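Local coordinates for beta-1,4-mannanase (Caldicellulosiruptor saccharolyticus, PDB 1PMH), which is a hydrolase of mannan whose family 27 carbohydrate-binding module, the part crystallised here, binds mannohexaose on a calcium-containing jellyroll beta-sandwich, at residues Phe11-Gly14 with Thr15-Phe19; Asp38-Pro42 with Gly43-Ala47; Gly66-Gly70 with Gly71-Gly75. One frame throughout, in Å; residues are numbered along the deposited sequence.

Contact 1. Residues Phe11-Gly14 with Thr15-Phe19; sequences FEDG and TVMSF. With CA (calcium ion), chain C; EDO (1,2-ethanediol), chain G.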
# COMPACT_ATOMS: atom_id res chain seq x y z
N PHE A 11 -5.98 -9.51 -4.24
CA PHE A 11 -7.20 -8.99 -4.84
C PHE A 11 -7.76 -9.95 -5.89
O PHE A 11 -8.66 -9.56 -6.64
CB PHE A 11 -7.00 -7.56 -5.37
CG PHE A 11 -6.38 -6.70 -4.29
CD1 PHE A 11 -7.18 -6.25 -3.24
CD2 PHE A 11 -5.02 -6.45 -4.26
CE1 PHE A 11 -6.62 -5.58 -2.18
CE2 PHE A 11 -4.45 -5.77 -3.17
CZ PHE A 11 -5.24 -5.33 -2.15
N GLU A 12 -7.30 -11.20 -5.94
CA GLU A 12 -7.64 -12.06 -7.05
C GLU A 12 -9.06 -12.61 -6.96
O GLU A 12 -9.56 -13.14 -7.94
CB GLU A 12 -6.58 -13.14 -7.26
CG GLU A 12 -5.26 -12.58 -7.79
CD GLU A 12 -5.43 -11.78 -9.06
OE1 GLU A 12 -5.84 -12.35 -10.14
OE2 GLU A 12 -5.17 -10.56 -9.01
N ASP A 13 -9.72 -12.44 -5.82
CA ASP A 13 -11.16 -12.66 -5.71
C ASP A 13 -12.06 -11.56 -6.27
O ASP A 13 -13.29 -11.62 -6.18
CB ASP A 13 -11.57 -13.04 -4.28
CG ASP A 13 -11.44 -11.90 -3.29
OD1 ASP A 13 -11.04 -10.76 -3.66
OD2 ASP A 13 -11.74 -12.10 -2.09
N GLY A 14 -11.44 -10.54 -6.85
CA GLY A 14 -12.16 -9.43 -7.43
C GLY A 14 -12.79 -8.51 -6.42
O GLY A 14 -13.75 -7.80 -6.74
N THR A 15 -12.26 -8.46 -5.21
CA THR A 15 -12.74 -7.59 -4.16
C THR A 15 -11.59 -6.76 -3.63
O THR A 15 -10.43 -7.10 -3.82
CB THR A 15 -13.36 -8.35 -2.99
OG1 THR A 15 -12.36 -8.87 -2.12
CG2 THR A 15 -14.32 -9.47 -3.39
N VAL A 16 -11.94 -5.73 -2.87
CA VAL A 16 -10.96 -4.92 -2.17
C VAL A 16 -10.39 -5.55 -0.91
O VAL A 16 -9.55 -4.94 -0.26
CB VAL A 16 -11.47 -3.50 -1.83
CG1 VAL A 16 -11.81 -2.73 -3.09
CG2 VAL A 16 -12.62 -3.52 -0.85
N MSE A 17 -10.85 -6.75 -0.53
CA MSE A 17 -10.24 -7.46 0.59
C MSE A 17 -10.16 -6.60 1.87
O MSE A 17 -9.13 -6.53 2.55
CB MSE A 17 -8.88 -8.07 0.25
CG MSE A 17 -8.99 -9.05 -0.87
SE MSE A 17 -7.34 -10.01 -1.10
CE MSE A 17 -8.06 -11.63 -2.00
N SER A 18 -11.28 -5.93 2.10
CA SER A 18 -11.44 -5.13 3.29
C SER A 18 -10.65 -3.84 3.35
O SER A 18 -10.80 -3.09 4.30
CB SER A 18 -11.26 -5.96 4.59
OG SER A 18 -12.19 -7.03 4.60
N PHE A 19 -9.91 -3.51 2.33
CA PHE A 19 -9.22 -2.23 2.32
C PHE A 19 -10.18 -1.09 2.21
O PHE A 19 -11.10 -1.10 1.39
CB PHE A 19 -8.18 -2.14 1.20
CG PHE A 19 -6.90 -2.88 1.47
CD1 PHE A 19 -6.73 -4.23 1.22
CD2 PHE A 19 -5.81 -2.19 1.91
CE1 PHE A 19 -5.51 -4.83 1.49
CE2 PHE A 19 -4.60 -2.80 2.07
CZ PHE A 19 -4.46 -4.12 1.86
CA CA C . -3.57 -9.07 -8.09
C1 EDO G . -10.21 -0.84 6.88
O1 EDO G . -9.48 -0.73 8.09
C2 EDO G . -11.30 -1.90 6.86
O2 EDO G . -10.86 -3.24 6.90
O HOH W 1 -1.98 -10.72 -7.70
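Phe11 and selenomethionine Met17 meet on the inner side of this short loop, and Phe19 closes in on the same phenyl ring. The packing here is tight. Met17 SE lies 4.8 Å from the centroid of the Phe11 ring, an oblique Met-aromatic contact. The same SE sits 3.5 Å from Phe11 N. That nitrogen is buried and has no hydrogen-bond partner in the model. The two phenyl side chains cross at about a right angle, with their planes 55° apart, an oblique aromatic pair. Phe11 CE1 comes 3.7 Å from Phe19 CD1. The rim of the Phe11 ring also runs along backbone carbonyls: CD1 is 3.4 Å from Thr15 O, and CE1 is close to Val16 O.

The opposite character is found at Asp13 and Thr15, which are exposed. Asp13 OD1 accepts from Thr15 OG1 at 2.8 Å and from Thr15 N at 3.0 Å. Both donors approach from one face of the carboxylate plane, and the N-H bond is bent, at 137°. Asp13 has two conformers, so this double grip describes one of them. Thr15 OG1 stands between its own backbone N and carbonyl carbon (chi1 80°). There it also accepts from Met17 N at 3.1 Å, which makes an ST turn. A type I turn at Phe11-Gly14 and a type I' turn at Val16-Phe19 follow one another along the chain. The Glu12 side chain turns away from 15-19, and its OE2 binds calcium; OE1 accepts from Lys45 N.

The loop joins strand 7-9 to strand 20-21. Phe11, Val16 and Phe19 rest on Leu48 of strand 47-53. Phe19 also reaches Leu9 and strand 61-68.

Contact 2. Residues Asp38-Pro42 with Gly43-Ala47; sequences DLQRP and GNKYA. With CA (calcium ion), chain C.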
# COMPACT_ATOMS: atom_id res chain seq x y z
N ASP A 38 -7.09 -2.70 -14.40
CA ASP A 38 -6.20 -1.92 -15.25
C ASP A 38 -4.85 -2.56 -15.50
O ASP A 38 -4.26 -2.34 -16.56
CB ASP A 38 -5.94 -0.54 -14.63
CG ASP A 38 -7.17 0.38 -14.64
OD1 ASP A 38 -8.19 0.06 -15.31
OD2 ASP A 38 -7.14 1.37 -13.87
N LEU A 39 -4.36 -3.33 -14.54
CA LEU A 39 -3.06 -3.98 -14.59
C LEU A 39 -3.19 -5.46 -14.99
O LEU A 39 -2.26 -6.22 -14.75
CB LEU A 39 -2.28 -3.79 -13.29
CG LEU A 39 -2.18 -2.35 -12.79
CD1 LEU A 39 -1.39 -2.32 -11.52
CD2 LEU A 39 -1.57 -1.43 -13.79
N GLN A 40 -4.33 -5.90 -15.51
CA GLN A 40 -4.55 -7.31 -15.72
C GLN A 40 -3.51 -7.85 -16.63
O GLN A 40 -3.28 -7.30 -17.68
CB GLN A 40 -5.98 -7.56 -16.19
CG GLN A 40 -6.39 -7.04 -17.54
CD GLN A 40 -7.88 -7.29 -17.81
OE1 GLN A 40 -8.54 -6.46 -18.46
NE2 GLN A 40 -8.42 -8.39 -17.29
N ARG A 41 -2.95 -8.98 -16.22
CA ARG A 41 -1.89 -9.61 -16.95
C ARG A 41 -1.83 -11.09 -16.57
O ARG A 41 -2.64 -11.51 -15.77
CB ARG A 41 -0.63 -8.85 -16.72
CG ARG A 41 -0.19 -8.85 -15.30
CD ARG A 41 0.87 -7.74 -15.09
NE ARG A 41 1.44 -7.63 -13.76
CZ ARG A 41 0.91 -6.99 -12.74
NH1 ARG A 41 -0.29 -6.49 -12.87
NH2 ARG A 41 1.53 -6.95 -11.55
N PRO A 42 -0.95 -11.89 -17.16
CA PRO A 42 -1.04 -13.35 -16.92
C PRO A 42 -0.97 -13.68 -15.44
O PRO A 42 -0.05 -13.27 -14.72
CB PRO A 42 0.12 -13.90 -17.77
CG PRO A 42 0.22 -12.89 -18.85
CD PRO A 42 0.04 -11.56 -18.19
N GLY A 43 -1.98 -14.39 -14.97
CA GLY A 43 -2.04 -14.84 -13.59
C GLY A 43 -2.29 -13.74 -12.59
O GLY A 43 -2.17 -13.99 -11.41
N ASN A 44 -2.68 -12.55 -13.02
CA ASN A 44 -2.85 -11.43 -12.09
C ASN A 44 -3.85 -10.46 -12.68
O ASN A 44 -3.52 -9.55 -13.42
CB ASN A 44 -1.53 -10.74 -11.85
CG ASN A 44 -1.65 -9.71 -10.74
OD1 ASN A 44 -2.77 -9.41 -10.30
ND2 ASN A 44 -0.55 -9.11 -10.35
N LYS A 45 -5.11 -10.71 -12.36
CA LYS A 45 -6.22 -10.00 -12.99
C LYS A 45 -6.62 -8.68 -12.32
O LYS A 45 -7.04 -7.74 -13.00
CB LYS A 45 -7.47 -10.88 -13.02
CG LYS A 45 -8.67 -10.32 -13.74
CD LYS A 45 -9.62 -11.48 -13.94
CE LYS A 45 -10.87 -11.14 -14.68
NZ LYS A 45 -11.51 -12.43 -15.15
N TYR A 46 -6.43 -8.61 -11.00
CA TYR A 46 -6.95 -7.50 -10.22
C TYR A 46 -5.90 -6.82 -9.37
O TYR A 46 -4.99 -7.46 -8.87
CB TYR A 46 -8.07 -7.96 -9.27
CG TYR A 46 -9.29 -8.59 -9.92
CD1 TYR A 46 -10.29 -7.81 -10.49
CD2 TYR A 46 -9.44 -9.97 -9.97
CE1 TYR A 46 -11.43 -8.40 -11.09
CE2 TYR A 46 -10.57 -10.57 -10.54
CZ TYR A 46 -11.54 -9.77 -11.09
OH TYR A 46 -12.65 -10.33 -11.65
N ALA A 47 -6.08 -5.53 -9.10
CA ALA A 47 -5.26 -4.75 -8.20
C ALA A 47 -6.14 -3.75 -7.49
O ALA A 47 -7.23 -3.44 -7.95
CB ALA A 47 -4.14 -4.07 -8.96
CA CA C . -3.57 -9.07 -8.09
O HOH W 1 -1.98 -10.72 -7.70
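Arg41 and Asn44 face each other across a tight reversal of the chain. Two backbone hydrogen bonds join them. Arg41 N gives to Asn44 O at 2.9 Å, and Asn44 N gives to Arg41 O at 2.9 Å. They form one antiparallel hydrogen-bonded pair. Pro42 and Gly43 occupy the corners of the type II turn, and Gly43 has the positive phi that the second corner favours. A CA-H...O contact supports the bridge, with Gln40 CA 3.4 Å from Asn44 O.

Among the polar side chains, those of Arg41 and Asn44 run side by side and point the same way. Asn44 ND2 lies over one face of the guanidinium, near its rim and 3.2 Å from Arg41 NH2. Both atoms are donors, so this is contact and not a bond. The guanidinium is anchored at NH1, which gives to Leu39 O at 2.7 Å with that oxygen almost exactly in the guanidinium plane. Gln40 and Lys45 also lie alongside each other, at the surface.

Apolar contact is lighter. Leu39 CD1 meets Ala47 CB at 4.1 Å.

Metal bonds complete the account. Asn44 CG is turned anti to the backbone N (chi1 -172°), and Asn44 OD1 binds calcium at 2.4 Å. Tyr46 O binds it at 2.3 Å, and water 1 is a further ligand. Glu12, Asp10 and Asp176 supply the other protein ligands. The arrangement is a hairpin-like turn between antiparallel strands 30-36 and 47-53, here built into the calcium site of a jellyroll beta-sandwich.

Contact 3. Residues Gly66-Gly70 with Gly71-Gly75; sequences GTWIG and GVVEG. Unlike the reference sequence in segment 66-70: Ile69 (reference Phe). With EDO (1,2-ethanediol), chain G.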
# COMPACT_ATOMS: atom_id res chain seq x y z
N GLY A 66 -6.53 1.36 5.45
CA GLY A 66 -6.38 0.22 6.32
C GLY A 66 -7.07 -1.01 5.81
O GLY A 66 -8.04 -0.95 5.06
N THR A 67 -6.63 -2.17 6.30
CA THR A 67 -7.36 -3.40 6.16
C THR A 67 -7.25 -4.18 7.47
O THR A 67 -6.22 -4.14 8.12
CB THR A 67 -6.91 -4.25 4.95
OG1 THR A 67 -7.83 -5.33 4.75
CG2 THR A 67 -5.53 -4.82 5.11
N TRP A 68 -8.30 -4.89 7.82
CA TRP A 68 -8.29 -5.80 8.92
C TRP A 68 -8.03 -7.15 8.36
O TRP A 68 -8.72 -7.63 7.45
CB TRP A 68 -9.65 -5.77 9.64
CG TRP A 68 -9.82 -4.54 10.46
CD1 TRP A 68 -10.56 -3.43 10.15
CD2 TRP A 68 -9.28 -4.29 11.74
NE1 TRP A 68 -10.49 -2.50 11.14
CE2 TRP A 68 -9.71 -3.00 12.14
CE3 TRP A 68 -8.47 -5.04 12.62
CZ2 TRP A 68 -9.34 -2.45 13.37
CZ3 TRP A 68 -8.13 -4.49 13.83
CH2 TRP A 68 -8.53 -3.20 14.18
N ILE A 69 -7.05 -7.82 8.89
CA ILE A 69 -6.82 -9.19 8.50
C ILE A 69 -8.08 -10.04 8.72
O ILE A 69 -8.73 -9.97 9.76
CB ILE A 69 -5.57 -9.74 9.17
CG1 ILE A 69 -4.37 -8.78 9.08
CG2 ILE A 69 -5.17 -11.10 8.60
CD1 ILE A 69 -3.87 -8.42 7.73
N GLY A 70 -8.50 -10.77 7.68
CA GLY A 70 -9.71 -11.57 7.77
C GLY A 70 -11.01 -10.79 7.83
O GLY A 70 -12.06 -11.39 8.00
N GLY A 71 -10.97 -9.50 7.59
CA GLY A 71 -12.09 -8.59 7.69
C GLY A 71 -12.60 -8.41 9.10
O GLY A 71 -13.65 -7.78 9.23
N VAL A 72 -11.89 -8.92 10.13
CA VAL A 72 -12.47 -8.84 11.48
C VAL A 72 -12.08 -7.55 12.16
O VAL A 72 -10.91 -7.40 12.54
CB VAL A 72 -12.08 -10.01 12.36
CG1 VAL A 72 -12.62 -9.87 13.75
CG2 VAL A 72 -12.50 -11.34 11.70
N VAL A 73 -13.01 -6.60 12.27
CA VAL A 73 -12.75 -5.33 12.88
C VAL A 73 -12.37 -5.55 14.34
O VAL A 73 -13.10 -6.26 15.05
CB VAL A 73 -13.93 -4.38 12.65
CG1 VAL A 73 -13.64 -3.05 13.27
CG2 VAL A 73 -14.25 -4.22 11.17
N GLU A 74 -11.28 -4.92 14.78
CA GLU A 74 -10.76 -5.01 16.13
C GLU A 74 -10.24 -6.41 16.44
O GLU A 74 -9.89 -6.71 17.58
CB GLU A 74 -11.59 -4.46 17.29
CG GLU A 74 -11.64 -2.96 17.33
CD GLU A 74 -10.37 -2.29 17.79
OE1 GLU A 74 -9.33 -2.90 18.13
OE2 GLU A 74 -10.44 -1.06 17.75
N GLY A 75 -10.09 -7.26 15.44
CA GLY A 75 -9.47 -8.54 15.68
C GLY A 75 -8.01 -8.44 16.01
O GLY A 75 -7.38 -7.43 15.74
C1 EDO G . -10.21 -0.84 6.88
O1 EDO G . -9.48 -0.73 8.09
C2 EDO G . -11.30 -1.90 6.86
O2 EDO G . -10.86 -3.24 6.90
O HOH W 2 -8.65 -8.83 12.16
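Val72 O, close against the Trp68 ring, is gripped twice: Gly75 N gives to it at 3.0 Å and water 2 at 2.7 Å. The first bond closes the type II turn Val72-Gly75, which folds over the Trp68 indole after strand 61-68 of the jellyroll sandwich. Water 2 also gives to Ile69 O at 2.7 Å and so ties the two sides of the loop together. Ile69 O takes a second, weak bond from Val72 N. Gly71 N gives to Trp68 O at 2.9 Å. Gly70 and Gly71 both have positive phi, which lets the chain bend sharply here.

The turn lies on one face of the indole. Val73 CA stands over the five-membered ring, 3.7 Å from its centroid and only 6° off the normal, a CH-pi contact. Glu74 N lies over the same face, near the six-membered ring. The Val73 side chain crosses Trp68 at about a right angle and sets its two methyls over this face as well, CG1 near NE1 and CG2 near CD1.

Glu74 belongs to the glycan pocket and touches a bound mannose. In one of its two conformers its carboxylate makes a salt bridge with Arg155 of strand 153-165, whose side chain also touches Trp68. At the edge of the indole, Gly75 O lies 3.6 Å from Trp68 CZ3.

In the fold
All three contacts are local and follow one another along the chain; none encloses or crosses another. Contact 1 shapes the loop from strand 7-9 to strand 20-21, a passage from one sheet to the other. Contact 2 turns the chain between strands 30-36 and 47-53 of the seven-stranded sheet. Contact 3 ends strand 61-68 of the other sheet and leads to strand 76-78. Contacts 1 and 2 share the calcium and water 1, which join their loops. Contact 1 also reaches contact 3 through Met17 O and Thr67 OG1. Contacts 2 and 3 do not touch; their nearest atoms are about 12 Å apart. Contact 1 thus links the calcium site to 66-75, which holds glycan-pocket residue Glu74.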